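Local structure of leucine-rich repeat protein (Bacteroides thetaiotaomicron, 4ECN) at residues A[286-291]-A[331-336]; A[354-359]-A[452-457]; A[435-440]-A[458-463]; A[496-501]-A[508-513]. The protein is of unknown function but, as a leucine-rich repeat protein thought to lie outside the cell, probably binds other proteins. All coordinates share one frame; numbering follows the deposited sequence.

Contact 1. Residues A[286-291]-A[331-336]; sequences WRYYSG and AGFGAK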
loop_
_atom_site.group_PDB
_atom_site.type_symbol
_atom_site.label_atom_id
_atom_site.label_comp_id
_atom_site.label_asym_id
_atom_site.label_seq_id
_atom_site.Cartn_x
_atom_site.Cartn_y
_atom_site.Cartn_z
ATOM N N TRP A 286 2.417 8.611 -16.089
ATOM C CA TRP A 286 2.467 7.621 -15.023
ATOM C C TRP A 286 3.860 7.027 -14.925
ATOM O O TRP A 286 4.532 6.873 -15.956
ATOM C CB TRP A 286 1.462 6.485 -15.242
ATOM C CG TRP A 286 0.004 6.794 -15.114
ATOM C CD1 TRP A 286 -0.577 8.009 -14.893
ATOM C CD2 TRP A 286 -1.066 5.841 -15.188
ATOM N NE1 TRP A 286 -1.948 7.872 -14.833
ATOM C CE2 TRP A 286 -2.276 6.557 -15.032
ATOM C CE3 TRP A 286 -1.120 4.450 -15.423
ATOM C CZ2 TRP A 286 -3.529 5.933 -15.100
ATOM C CZ3 TRP A 286 -2.362 3.832 -15.477
ATOM C CH2 TRP A 286 -3.549 4.571 -15.322
ATOM N N ARG A 287 4.281 6.682 -13.691
ATOM C CA ARG A 287 5.537 6.013 -13.335
ATOM C C ARG A 287 5.285 5.189 -12.090
ATOM O O ARG A 287 5.212 5.730 -10.981
ATOM C CB ARG A 287 6.728 6.969 -13.151
ATOM C CG ARG A 287 7.466 7.307 -14.441
ATOM C CD ARG A 287 8.699 8.175 -14.204
ATOM N NE ARG A 287 9.817 7.400 -13.663
ATOM C CZ ARG A 287 10.828 6.930 -14.390
ATOM N NH1 ARG A 287 10.897 7.191 -15.691
ATOM N NH2 ARG A 287 11.790 6.217 -13.816
ATOM N N TYR A 288 5.089 3.886 -12.281
ATOM C CA TYR A 288 4.817 2.969 -11.189
ATOM C C TYR A 288 6.008 2.903 -10.243
ATOM O O TYR A 288 7.142 2.754 -10.702
ATOM C CB TYR A 288 4.475 1.572 -11.723
ATOM C CG TYR A 288 4.257 0.540 -10.646
ATOM C CD1 TYR A 288 3.042 0.450 -9.973
ATOM C CD2 TYR A 288 5.247 -0.385 -10.331
ATOM C CE1 TYR A 288 2.831 -0.511 -8.982
ATOM C CE2 TYR A 288 5.050 -1.350 -9.340
ATOM C CZ TYR A 288 3.845 -1.401 -8.661
ATOM O OH TYR A 288 3.664 -2.353 -7.691
ATOM N N TYR A 289 5.736 3.032 -8.919
ATOM C CA TYR A 289 6.701 2.918 -7.835
ATOM C C TYR A 289 6.379 1.675 -7.034
ATOM O O TYR A 289 5.296 1.573 -6.468
ATOM C CB TYR A 289 6.718 4.175 -6.949
ATOM C CG TYR A 289 7.741 4.103 -5.833
ATOM C CD1 TYR A 289 9.074 3.792 -6.100
ATOM C CD2 TYR A 289 7.379 4.351 -4.514
ATOM C CE1 TYR A 289 10.016 3.700 -5.076
ATOM C CE2 TYR A 289 8.318 4.281 -3.483
ATOM C CZ TYR A 289 9.641 3.969 -3.772
ATOM O OH TYR A 289 10.583 3.889 -2.772
ATOM N N SER A 290 7.304 0.718 -7.010
ATOM C CA SER A 290 7.104 -0.548 -6.311
ATOM C C SER A 290 7.439 -0.452 -4.830
ATOM O O SER A 290 7.117 -1.383 -4.107
ATOM C CB SER A 290 7.944 -1.644 -6.949
ATOM O OG SER A 290 9.330 -1.344 -6.917
ATOM N N GLY A 291 8.105 0.630 -4.408
ATOM C CA GLY A 291 8.474 0.895 -3.022
ATOM C C GLY A 291 9.587 0.054 -2.430
ATOM O O GLY A 291 9.867 0.114 -1.220
ATOM N N ALA A 331 -2.995 1.881 -8.224
ATOM C CA ALA A 331 -2.027 2.040 -7.149
ATOM C C ALA A 331 -0.586 1.976 -7.685
ATOM O O ALA A 331 -0.268 1.092 -8.489
ATOM C CB ALA A 331 -2.245 0.962 -6.095
ATOM N N GLY A 332 0.250 2.920 -7.222
ATOM C CA GLY A 332 1.666 3.020 -7.552
ATOM C C GLY A 332 2.029 3.896 -8.731
ATOM O O GLY A 332 3.164 4.368 -8.810
ATOM N N PHE A 333 1.082 4.157 -9.639
ATOM C CA PHE A 333 1.345 4.914 -10.865
ATOM C C PHE A 333 1.402 6.416 -10.689
ATOM O O PHE A 333 2.076 7.086 -11.481
ATOM C CB PHE A 333 0.273 4.619 -11.899
ATOM C CG PHE A 333 0.382 3.227 -12.448
ATOM C CD1 PHE A 333 1.423 2.882 -13.302
ATOM C CD2 PHE A 333 -0.587 2.282 -12.171
ATOM C CE1 PHE A 333 1.512 1.607 -13.833
ATOM C CE2 PHE A 333 -0.502 1.006 -12.709
ATOM C CZ PHE A 333 0.548 0.678 -13.537
ATOM N N GLY A 334 0.670 6.937 -9.708
ATOM C CA GLY A 334 0.601 8.373 -9.462
ATOM C C GLY A 334 -0.297 9.059 -10.460
ATOM O O GLY A 334 0.147 9.947 -11.192
ATOM N N ALA A 335 -1.559 8.618 -10.518
ATOM C CA ALA A 335 -2.549 9.180 -11.434
ATOM C C ALA A 335 -2.959 10.602 -11.006
ATOM O O ALA A 335 -2.969 10.915 -9.819
ATOM C CB ALA A 335 -3.762 8.279 -11.492
ATOM N N LYS A 336 -3.262 11.462 -11.982
ATOM C CA LYS A 336 -3.693 12.844 -11.754
ATOM C C LYS A 336 -4.914 13.100 -12.600
ATOM O O LYS A 336 -4.850 12.878 -13.806
ATOM C CB LYS A 336 -2.556 13.854 -12.087
ATOM C CG LYS A 336 -1.314 13.787 -11.196
ATOM C CD LYS A 336 -0.058 14.419 -11.820
ATOM C CE LYS A 336 0.774 13.411 -12.599
ATOM N NZ LYS A 336 2.011 14.020 -13.162
#
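The carbonyl oxygen Gly332 O is gripped twice by the chain across from it: Tyr289 N donates a hydrogen bond to it at 2.9 Å, and Tyr288 CA makes a C-H...O contact with it at 3.2 Å. One residue on, Arg287 N reaches Phe333 O at 3.1 Å, nearly straight (168°). The two loops thus run side by side, with an aromatic cluster of Trp286, Phe333 and Tyr288 packed along one side of the pair. Phe333 is its middle ring. Over one face Trp286 CE3 lies 3.5 Å from Phe333 CG, the two planes inclined at 32°; over the opposite face Tyr288 presents its edge, centroids 5.5 Å apart. Tyr288 CG is turned anti to the backbone N (chi1 177°), which brings CD1 of its ring over the centre of Phe333. Tyr288 CB lies 3.6 Å from Phe333 CE1. In the leucine-rich repeat fold, 286-291, from the loop between helix 266-280 and strand 317-319, packs here on the loop leaving strand 325-329. Farther along the indole, Trp286 NE1 passes 3.8 Å from Ala335 CB but gives its proton to Leu281 O. Trp302 adds edge-to-face contacts with both Trp286 and Phe333, while Tyr288 OH is hydrogen-bonded to Arg364 N.

Contact 2. Residues A[354-359]-A[452-457]; sequences FGTHSE and IIYFAN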
loop_
_atom_site.group_PDB
_atom_site.type_symbol
_atom_site.label_atom_id
_atom_site.label_comp_id
_atom_site.label_asym_id
_atom_site.label_seq_id
_atom_site.Cartn_x
_atom_site.Cartn_y
_atom_site.Cartn_z
ATOM N N PHE A 354 -7.756 2.682 -6.354
ATOM C CA PHE A 354 -7.211 3.990 -6.759
ATOM C C PHE A 354 -6.056 4.442 -5.853
ATOM O O PHE A 354 -5.365 5.432 -6.134
ATOM C CB PHE A 354 -8.324 5.045 -6.725
ATOM C CG PHE A 354 -9.483 4.719 -7.633
ATOM C CD1 PHE A 354 -9.392 4.923 -9.011
ATOM C CD2 PHE A 354 -10.672 4.225 -7.116
ATOM C CE1 PHE A 354 -10.467 4.627 -9.852
ATOM C CE2 PHE A 354 -11.764 3.962 -7.956
ATOM C CZ PHE A 354 -11.652 4.160 -9.319
ATOM N N GLY A 355 -5.874 3.711 -4.767
ATOM C CA GLY A 355 -4.845 3.961 -3.769
ATOM C C GLY A 355 -4.863 2.885 -2.715
ATOM O O GLY A 355 -5.807 2.094 -2.679
ATOM N N THR A 356 -3.841 2.858 -1.835
ATOM C CA THR A 356 -3.662 1.832 -0.790
ATOM C C THR A 356 -2.831 2.390 0.351
ATOM O O THR A 356 -1.984 3.254 0.141
ATOM C CB THR A 356 -2.994 0.615 -1.445
ATOM O OG1 THR A 356 -4.000 -0.112 -2.128
ATOM C CG2 THR A 356 -2.352 -0.297 -0.505
ATOM N N HIS A 357 -3.073 1.891 1.560
ATOM C CA HIS A 357 -2.309 2.276 2.741
ATOM C C HIS A 357 -0.843 1.810 2.625
ATOM O O HIS A 357 0.037 2.380 3.267
ATOM C CB HIS A 357 -2.964 1.703 4.011
ATOM C CG HIS A 357 -3.127 0.225 3.991
ATOM N ND1 HIS A 357 -4.246 -0.361 3.448
ATOM C CD2 HIS A 357 -2.290 -0.744 4.429
ATOM C CE1 HIS A 357 -4.055 -1.668 3.561
ATOM N NE2 HIS A 357 -2.900 -1.942 4.162
ATOM N N SER A 358 -0.594 0.811 1.764
ATOM C CA SER A 358 0.675 0.129 1.499
ATOM C C SER A 358 1.384 0.649 0.207
ATOM O O SER A 358 2.506 0.230 -0.076
ATOM C CB SER A 358 0.400 -1.371 1.366
ATOM O OG SER A 358 1.561 -2.167 1.545
ATOM N N GLU A 359 0.740 1.560 -0.558
ATOM C CA GLU A 359 1.218 2.085 -1.840
ATOM C C GLU A 359 2.702 2.582 -1.760
ATOM O O GLU A 359 3.529 2.172 -2.585
ATOM C CB GLU A 359 0.291 3.226 -2.290
ATOM C CG GLU A 359 0.041 3.371 -3.787
ATOM C CD GLU A 359 -1.030 4.400 -4.119
ATOM O OE1 GLU A 359 -1.740 4.839 -3.181
ATOM O OE2 GLU A 359 -1.122 4.814 -5.300
ATOM N N ILE A 452 -14.475 -5.440 -3.694
ATOM C CA ILE A 452 -13.542 -4.617 -2.927
ATOM C C ILE A 452 -13.225 -3.319 -3.692
ATOM O O ILE A 452 -12.908 -3.386 -4.879
ATOM C CB ILE A 452 -12.245 -5.442 -2.650
ATOM C CG1 ILE A 452 -12.528 -6.748 -1.886
ATOM C CG2 ILE A 452 -11.217 -4.625 -1.908
ATOM C CD1 ILE A 452 -11.454 -7.730 -2.020
ATOM N N ILE A 453 -13.309 -2.149 -3.010
ATOM C CA ILE A 453 -12.987 -0.831 -3.576
ATOM C C ILE A 453 -12.022 -0.119 -2.585
ATOM O O ILE A 453 -12.305 -0.036 -1.392
ATOM C CB ILE A 453 -14.229 0.032 -3.963
ATOM C CG1 ILE A 453 -13.830 1.221 -4.846
ATOM C CG2 ILE A 453 -15.090 0.465 -2.779
ATOM C CD1 ILE A 453 -14.941 1.757 -5.704
ATOM N N TYR A 454 -10.857 0.322 -3.094
ATOM C CA TYR A 454 -9.826 0.999 -2.314
ATOM C C TYR A 454 -9.523 2.386 -2.885
ATOM O O TYR A 454 -9.240 2.539 -4.076
ATOM C CB TYR A 454 -8.524 0.162 -2.268
ATOM C CG TYR A 454 -8.383 -0.860 -1.150
ATOM C CD1 TYR A 454 -9.313 -1.878 -0.987
ATOM C CD2 TYR A 454 -7.230 -0.916 -0.375
ATOM C CE1 TYR A 454 -9.162 -2.851 0.003
ATOM C CE2 TYR A 454 -7.066 -1.887 0.617
ATOM C CZ TYR A 454 -8.024 -2.869 0.785
ATOM O OH TYR A 454 -7.885 -3.818 1.775
ATOM N N PHE A 455 -9.648 3.400 -2.014
ATOM C CA PHE A 455 -9.309 4.810 -2.217
ATOM C C PHE A 455 -8.341 5.204 -1.180
ATOM O O PHE A 455 -8.608 4.959 -0.003
ATOM C CB PHE A 455 -10.525 5.724 -2.136
ATOM C CG PHE A 455 -11.727 5.398 -2.969
ATOM C CD1 PHE A 455 -11.863 5.917 -4.250
ATOM C CD2 PHE A 455 -12.788 4.683 -2.429
ATOM C CE1 PHE A 455 -13.007 5.666 -5.002
ATOM C CE2 PHE A 455 -13.934 4.442 -3.172
ATOM C CZ PHE A 455 -14.033 4.926 -4.460
ATOM N N ALA A 456 -7.225 5.811 -1.552
ATOM C CA ALA A 456 -6.282 6.258 -0.534
ATOM C C ALA A 456 -5.336 7.293 -1.089
ATOM O O ALA A 456 -5.071 7.315 -2.292
ATOM C CB ALA A 456 -5.498 5.084 0.037
ATOM N N ASN A 457 -4.855 8.170 -0.190
ATOM C CA ASN A 457 -3.868 9.230 -0.397
ATOM C C ASN A 457 -4.214 10.099 -1.590
ATOM O O ASN A 457 -3.341 10.392 -2.418
ATOM C CB ASN A 457 -2.500 8.618 -0.582
ATOM C CG ASN A 457 -2.229 7.460 0.329
ATOM O OD1 ASN A 457 -2.123 7.612 1.547
ATOM N ND2 ASN A 457 -2.138 6.276 -0.251
#
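Phe354 N donates an almost straight hydrogen bond (177°) to Tyr454 O at 2.7 Å. Phe354 CB lies 3.8 Å from Tyr454 O, and Phe354 CG stands beside its own backbone N (chi1 -59°). From there the ring runs alongside Phe455, both side chains pointing the same way: Phe354 CD2 meets Phe455 CE1 at 3.5 Å, and the planes, 16° apart, are slid so far that they barely overlap. Farther out, Ile453 CD1 lies at the ring edge, 4.5 Å from Phe354 CE2. Beyond this apolar row, Gly355 lets the backbone pass close to Ala456, and the chain folds into a type I turn from Thr356 to Glu359. Asn457 fastens that turn: its ND2 donates to Thr356 O at 3.1 Å and to Glu359 OE1 at 3.3 Å, both acceptors lying close to the amide plane. Glu359 OE1 also takes Thr356 N, which comes from the opposite face of the carboxylate, and Thr434 OG1 adds a further bond. Asn457 OD1 is engaged by Asn500 ND2. Strand 452-456 lies between strands 351-353 and 495-499 of the parallel run of repeat strands; the turn leads from the first of these neighbours into helix 359-362, with His357 facing helix 386-391.

Contact 3. Residues A[435-440]-A[458-463]; sequences NRITFI and SPFTYD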
loop_
_atom_site.group_PDB
_atom_site.type_symbol
_atom_site.label_atom_id
_atom_site.label_comp_id
_atom_site.label_asym_id
_atom_site.label_seq_id
_atom_site.Cartn_x
_atom_site.Cartn_y
_atom_site.Cartn_z
ATOM N N ASN A 435 -1.179 10.356 -5.237
ATOM C CA ASN A 435 -1.852 10.686 -6.492
ATOM C C ASN A 435 -2.577 12.040 -6.388
ATOM O O ASN A 435 -2.833 12.498 -5.266
ATOM C CB ASN A 435 -2.858 9.571 -6.821
ATOM C CG ASN A 435 -3.978 9.443 -5.802
ATOM O OD1 ASN A 435 -4.946 10.224 -5.769
ATOM N ND2 ASN A 435 -3.873 8.447 -4.951
ATOM N N ARG A 436 -2.969 12.635 -7.538
ATOM C CA ARG A 436 -3.753 13.880 -7.559
ATOM C C ARG A 436 -5.161 13.599 -8.193
ATOM O O ARG A 436 -5.618 14.380 -9.027
ATOM C CB ARG A 436 -3.023 15.055 -8.288
ATOM C CG ARG A 436 -1.623 15.491 -7.785
ATOM C CD ARG A 436 -1.626 15.961 -6.335
ATOM N NE ARG A 436 -0.364 16.559 -5.867
ATOM C CZ ARG A 436 0.686 15.895 -5.373
ATOM N NH1 ARG A 436 0.700 14.561 -5.361
ATOM N NH2 ARG A 436 1.750 16.558 -4.941
ATOM N N ILE A 437 -5.835 12.485 -7.776
ATOM C CA ILE A 437 -7.190 12.111 -8.228
ATOM C C ILE A 437 -8.185 13.020 -7.497
ATOM O O ILE A 437 -8.372 12.870 -6.292
ATOM C CB ILE A 437 -7.509 10.597 -8.020
ATOM C CG1 ILE A 437 -6.515 9.684 -8.787
ATOM C CG2 ILE A 437 -8.960 10.287 -8.417
ATOM C CD1 ILE A 437 -6.657 8.163 -8.544
ATOM N N THR A 438 -8.801 13.967 -8.216
ATOM C CA THR A 438 -9.694 14.984 -7.632
ATOM C C THR A 438 -11.198 14.688 -7.821
ATOM O O THR A 438 -12.024 15.404 -7.251
ATOM C CB THR A 438 -9.388 16.380 -8.223
ATOM O OG1 THR A 438 -9.225 16.319 -9.652
ATOM C CG2 THR A 438 -8.154 17.020 -7.583
ATOM N N PHE A 439 -11.556 13.623 -8.558
ATOM C CA PHE A 439 -12.960 13.306 -8.831
ATOM C C PHE A 439 -13.165 11.820 -9.141
ATOM O O PHE A 439 -12.365 11.214 -9.860
ATOM C CB PHE A 439 -13.456 14.155 -10.040
ATOM C CG PHE A 439 -14.942 14.079 -10.293
ATOM C CD1 PHE A 439 -15.817 14.946 -9.651
ATOM C CD2 PHE A 439 -15.471 13.107 -11.134
ATOM C CE1 PHE A 439 -17.194 14.842 -9.844
ATOM C CE2 PHE A 439 -16.853 12.991 -11.311
ATOM C CZ PHE A 439 -17.704 13.868 -10.680
ATOM N N ILE A 440 -14.285 11.261 -8.651
ATOM C CA ILE A 440 -14.690 9.879 -8.927
ATOM C C ILE A 440 -16.112 9.888 -9.495
ATOM O O ILE A 440 -17.035 10.218 -8.754
ATOM C CB ILE A 440 -14.597 8.937 -7.686
ATOM C CG1 ILE A 440 -13.298 9.087 -6.851
ATOM C CG2 ILE A 440 -14.890 7.480 -8.077
ATOM C CD1 ILE A 440 -12.027 8.537 -7.434
ATOM N N SER A 458 -5.508 10.505 -1.662
ATOM C CA SER A 458 -6.095 11.349 -2.710
ATOM C C SER A 458 -6.522 12.718 -2.162
ATOM O O SER A 458 -6.927 12.830 -0.990
ATOM C CB SER A 458 -7.297 10.656 -3.344
ATOM O OG SER A 458 -6.901 9.570 -4.172
ATOM N N PRO A 459 -6.481 13.779 -3.005
ATOM C CA PRO A 459 -6.859 15.110 -2.508
ATOM C C PRO A 459 -8.337 15.472 -2.728
ATOM O O PRO A 459 -8.670 16.632 -2.545
ATOM C CB PRO A 459 -5.970 16.030 -3.337
ATOM C CG PRO A 459 -5.855 15.338 -4.663
ATOM C CD PRO A 459 -5.990 13.852 -4.402
ATOM N N PHE A 460 -9.220 14.533 -3.113
ATOM C CA PHE A 460 -10.623 14.894 -3.372
ATOM C C PHE A 460 -11.388 15.280 -2.096
ATOM O O PHE A 460 -10.991 14.919 -0.984
ATOM C CB PHE A 460 -11.403 13.770 -4.100
ATOM C CG PHE A 460 -11.202 12.342 -3.639
ATOM C CD1 PHE A 460 -11.390 11.986 -2.303
ATOM C CD2 PHE A 460 -10.904 11.335 -4.555
ATOM C CE1 PHE A 460 -11.205 10.667 -1.881
ATOM C CE2 PHE A 460 -10.734 10.013 -4.132
ATOM C CZ PHE A 460 -10.892 9.687 -2.798
ATOM N N THR A 461 -12.492 16.013 -2.288
ATOM C CA THR A 461 -13.426 16.459 -1.247
ATOM C C THR A 461 -14.569 15.409 -1.196
ATOM O O THR A 461 -14.732 14.670 -2.161
ATOM C CB THR A 461 -13.881 17.910 -1.509
ATOM O OG1 THR A 461 -14.462 18.013 -2.802
ATOM C CG2 THR A 461 -12.730 18.903 -1.415
ATOM N N TYR A 462 -15.321 15.298 -0.081
ATOM C CA TYR A 462 -16.305 14.217 0.116
ATOM C C TYR A 462 -17.474 14.232 -0.907
ATOM O O TYR A 462 -18.111 13.195 -1.131
ATOM C CB TYR A 462 -16.881 14.266 1.546
ATOM C CG TYR A 462 -17.995 15.267 1.773
ATOM C CD1 TYR A 462 -17.719 16.576 2.163
ATOM C CD2 TYR A 462 -19.329 14.889 1.662
ATOM C CE1 TYR A 462 -18.746 17.495 2.397
ATOM C CE2 TYR A 462 -20.362 15.797 1.888
ATOM C CZ TYR A 462 -20.068 17.100 2.252
ATOM O OH TYR A 462 -21.114 17.972 2.459
ATOM N N ASP A 463 -17.755 15.399 -1.501
ATOM C CA ASP A 463 -18.866 15.609 -2.430
ATOM C C ASP A 463 -18.475 15.254 -3.884
ATOM O O ASP A 463 -19.306 15.343 -4.800
ATOM C CB ASP A 463 -19.346 17.078 -2.334
ATOM C CG ASP A 463 -18.267 18.145 -2.492
ATOM O OD1 ASP A 463 -17.332 18.177 -1.656
ATOM O OD2 ASP A 463 -18.410 19.006 -3.396
#
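Ser458 OG gives its proton to Asn435 OD1 at 2.6 Å, in the carbonyl plane and on a lone pair. The setting is the leucine-rich repeat solenoid: strand 436-440 pairs in parallel with 338-339, and 458-463 is the loop that leaves repeat strand 452-456. Asn435 OD1 also accepts Ile437 N at 3.2 Å, which closes an Asx turn at the start of strand 436-440, so two donors fix the amide in place. With Asn435 CG between the backbone N and the carbonyl carbon (chi1 64°), OD1 comes back toward its own chain. Next comes Pro459, whose ring lies along the backbone of the first segment. Pro459 CD is 3.2 Å from Ile437 O and 3.5 Å from Asn435 O, and the methyl Thr438 CG2 crosses near Pro459 CG. The carbonyl of Pro459 is taken by Asn503 ND2. Phe460 then turns its side chain toward the strand and buries it. Its CB packs on Thr438 O, while the ring packs against Ile440 and Phe455. Phe460 CE2 lies 3.8 Å from Ile440 CD1, the two side chains crossing at a slant. After Phe460 the chain draws off from the strand, and Thr461 OG1 donates to Asp463 OD1 at 3.1 Å, meeting it from above the carboxylate plane.

Contact 4. Residues A[496-501]-A[508-513]; sequences VELYNC and PDFLYD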
loop_
_atom_site.group_PDB
_atom_site.type_symbol
_atom_site.label_atom_id
_atom_site.label_comp_id
_atom_site.label_asym_id
_atom_site.label_seq_id
_atom_site.Cartn_x
_atom_site.Cartn_y
_atom_site.Cartn_z
ATOM N N VAL A 496 -14.287 -1.700 1.768
ATOM C CA VAL A 496 -14.058 -0.310 1.324
ATOM C C VAL A 496 -12.939 0.279 2.139
ATOM O O VAL A 496 -12.896 0.066 3.352
ATOM C CB VAL A 496 -15.310 0.610 1.391
ATOM C CG1 VAL A 496 -14.986 2.026 0.914
ATOM C CG2 VAL A 496 -16.478 0.036 0.594
ATOM N N GLU A 497 -12.031 1.014 1.469
ATOM C CA GLU A 497 -10.942 1.760 2.084
ATOM C C GLU A 497 -10.961 3.193 1.576
ATOM O O GLU A 497 -10.989 3.434 0.367
ATOM C CB GLU A 497 -9.573 1.113 1.836
ATOM C CG GLU A 497 -8.390 1.889 2.415
ATOM C CD GLU A 497 -7.083 1.119 2.463
ATOM O OE1 GLU A 497 -6.999 0.125 3.225
ATOM O OE2 GLU A 497 -6.124 1.542 1.777
ATOM N N LEU A 498 -10.974 4.131 2.533
ATOM C CA LEU A 498 -10.895 5.574 2.379
ATOM C C LEU A 498 -9.811 6.059 3.316
ATOM O O LEU A 498 -10.085 6.681 4.328
ATOM C CB LEU A 498 -12.255 6.228 2.649
ATOM C CG LEU A 498 -13.164 6.428 1.458
ATOM C CD1 LEU A 498 -14.531 6.798 1.915
ATOM C CD2 LEU A 498 -12.646 7.502 0.535
ATOM N N TYR A 499 -8.575 5.696 3.007
ATOM C CA TYR A 499 -7.391 5.951 3.823
ATOM C C TYR A 499 -6.707 7.246 3.439
ATOM O O TYR A 499 -6.513 7.524 2.258
ATOM C CB TYR A 499 -6.404 4.775 3.655
ATOM C CG TYR A 499 -5.132 4.900 4.464
ATOM C CD1 TYR A 499 -5.122 4.627 5.826
ATOM C CD2 TYR A 499 -3.934 5.278 3.865
ATOM C CE1 TYR A 499 -3.968 4.789 6.585
ATOM C CE2 TYR A 499 -2.763 5.401 4.608
ATOM C CZ TYR A 499 -2.781 5.144 5.970
ATOM O OH TYR A 499 -1.642 5.280 6.738
ATOM N N ASN A 500 -6.310 8.015 4.443
ATOM C CA ASN A 500 -5.514 9.227 4.310
ATOM C C ASN A 500 -5.945 10.130 3.124
ATOM O O ASN A 500 -5.159 10.321 2.198
ATOM C CB ASN A 500 -4.030 8.822 4.139
ATOM C CG ASN A 500 -3.025 9.948 4.140
ATOM O OD1 ASN A 500 -3.158 10.958 4.855
ATOM N ND2 ASN A 500 -2.002 9.785 3.317
ATOM N N CYS A 501 -7.182 10.682 3.171
ATOM C CA CYS A 501 -7.739 11.641 2.199
ATOM C C CYS A 501 -7.891 12.997 2.959
ATOM O O CYS A 501 -8.807 13.226 3.779
ATOM C CB CYS A 501 -9.033 11.131 1.564
ATOM S SG CYS A 501 -8.812 9.636 0.529
ATOM N N PRO A 508 -18.068 10.238 2.859
ATOM C CA PRO A 508 -18.995 10.384 1.731
ATOM C C PRO A 508 -20.256 9.536 1.927
ATOM O O PRO A 508 -20.198 8.463 2.563
ATOM C CB PRO A 508 -18.164 9.906 0.537
ATOM C CG PRO A 508 -17.203 9.026 1.092
ATOM C CD PRO A 508 -16.845 9.528 2.439
ATOM N N ASP A 509 -21.391 10.019 1.351
ATOM C CA ASP A 509 -22.723 9.419 1.474
ATOM C C ASP A 509 -22.836 7.993 0.932
ATOM O O ASP A 509 -23.687 7.247 1.430
ATOM C CB ASP A 509 -23.769 10.272 0.749
ATOM C CG ASP A 509 -24.620 11.107 1.690
ATOM O OD1 ASP A 509 -24.039 11.924 2.456
ATOM O OD2 ASP A 509 -25.870 10.949 1.661
ATOM N N PHE A 510 -21.996 7.603 -0.059
ATOM C CA PHE A 510 -22.099 6.296 -0.704
ATOM C C PHE A 510 -21.947 5.141 0.329
ATOM O O PHE A 510 -22.600 4.106 0.153
ATOM C CB PHE A 510 -21.090 6.158 -1.848
ATOM C CG PHE A 510 -19.701 5.697 -1.496
ATOM C CD1 PHE A 510 -19.386 4.345 -1.468
ATOM C CD2 PHE A 510 -18.690 6.613 -1.255
ATOM C CE1 PHE A 510 -18.108 3.916 -1.122
ATOM C CE2 PHE A 510 -17.404 6.181 -0.924
ATOM C CZ PHE A 510 -17.122 4.838 -0.858
ATOM N N LEU A 511 -21.158 5.339 1.417
ATOM C CA LEU A 511 -20.924 4.322 2.457
ATOM C C LEU A 511 -22.193 3.868 3.160
ATOM O O LEU A 511 -22.324 2.691 3.494
ATOM C CB LEU A 511 -19.966 4.853 3.534
ATOM C CG LEU A 511 -18.542 5.078 3.123
ATOM C CD1 LEU A 511 -17.789 5.832 4.204
ATOM C CD2 LEU A 511 -17.868 3.766 2.743
ATOM N N TYR A 512 -23.105 4.807 3.406
ATOM C CA TYR A 512 -24.334 4.580 4.155
ATOM C C TYR A 512 -25.415 3.905 3.300
ATOM O O TYR A 512 -26.401 3.402 3.851
ATOM C CB TYR A 512 -24.842 5.922 4.701
ATOM C CG TYR A 512 -23.803 6.660 5.529
ATOM C CD1 TYR A 512 -23.558 6.309 6.856
ATOM C CD2 TYR A 512 -23.085 7.730 4.995
ATOM C CE1 TYR A 512 -22.610 6.986 7.622
ATOM C CE2 TYR A 512 -22.139 8.421 5.757
ATOM C CZ TYR A 512 -21.906 8.046 7.070
ATOM O OH TYR A 512 -20.978 8.721 7.829
ATOM N N ASP A 513 -25.207 3.857 1.973
ATOM C CA ASP A 513 -26.159 3.272 1.030
ATOM C C ASP A 513 -25.691 1.891 0.540
ATOM O O ASP A 513 -26.367 1.270 -0.284
ATOM C CB ASP A 513 -26.375 4.223 -0.161
ATOM C CG ASP A 513 -26.881 5.614 0.208
ATOM O OD1 ASP A 513 -27.411 5.782 1.338
ATOM O OD2 ASP A 513 -26.761 6.531 -0.635
#
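This is a purely apolar contact across the interior of the leucine-rich repeat solenoid, between the inward-facing residues of strand 495-499 and the turn-like segment on the other wall of the coil. The backbones stay well apart, the closest CA pair being Val496 and Leu511 at 8.4 Å, and side chains bridge the gap without any hydrogen bond. Leu498 and Pro508 reach toward each other. Leu498 CD1 is 3.6 Å from Pro508 CG, and the same methyl, Leu498 CD1, also touches Leu511 CD1 at 4.1 Å and Phe510 CE2 at 4.1 Å, so one branch is wedged among three partners. Val496 works through CG1, which its first torsion sets anti to the backbone N (chi1 -180°). Val496 CG1 lies 3.8 Å from Leu511 CD2 and comes to the edge of the Phe510 ring, 4.0 Å from Phe510 CZ. Leu511 thus divides its two methyls between the two strand residues, CD1 for Leu498 and CD2 for Val496. Phe510 also meets Trp487, and Leu511 also packs on Leu520 in the next strand. Between these inward residues Glu497 points the other way and bonds to His357 ND1. Just past the strand, Cys501 N is hydrogen-bonded to Asn525 OD1. Val496, Leu498 and Cys501 fit the last three positions of the LxxLxLxxN/C repeat signature, in which the strand leucines fill the core against the residues of the convex side.

Overall arrangement
The four contacts follow the early turns of the solenoid. In contact 1 the Phe333 side chain is about 9 Å from the sodium ion held at Gln314 and Val317; this contact is joined to contact 2 by Gly332 N and Glu359 OE2, 3.0 Å apart. Contact 3 is tied to contact 1 through Ala335 O and Arg436 N at 2.9 Å, and to contact 2 through Ala456 O and Asn435 ND2 at 3.1 Å. Contacts 2 and 4 share the large sheet, where Phe455 N meets Glu497 O at 2.7 Å. Phe460 CE1 packs on Cys501 SG between contacts 3 and 4, whereas contacts 1 and 4 do not touch, their centres being about 22 Å apart.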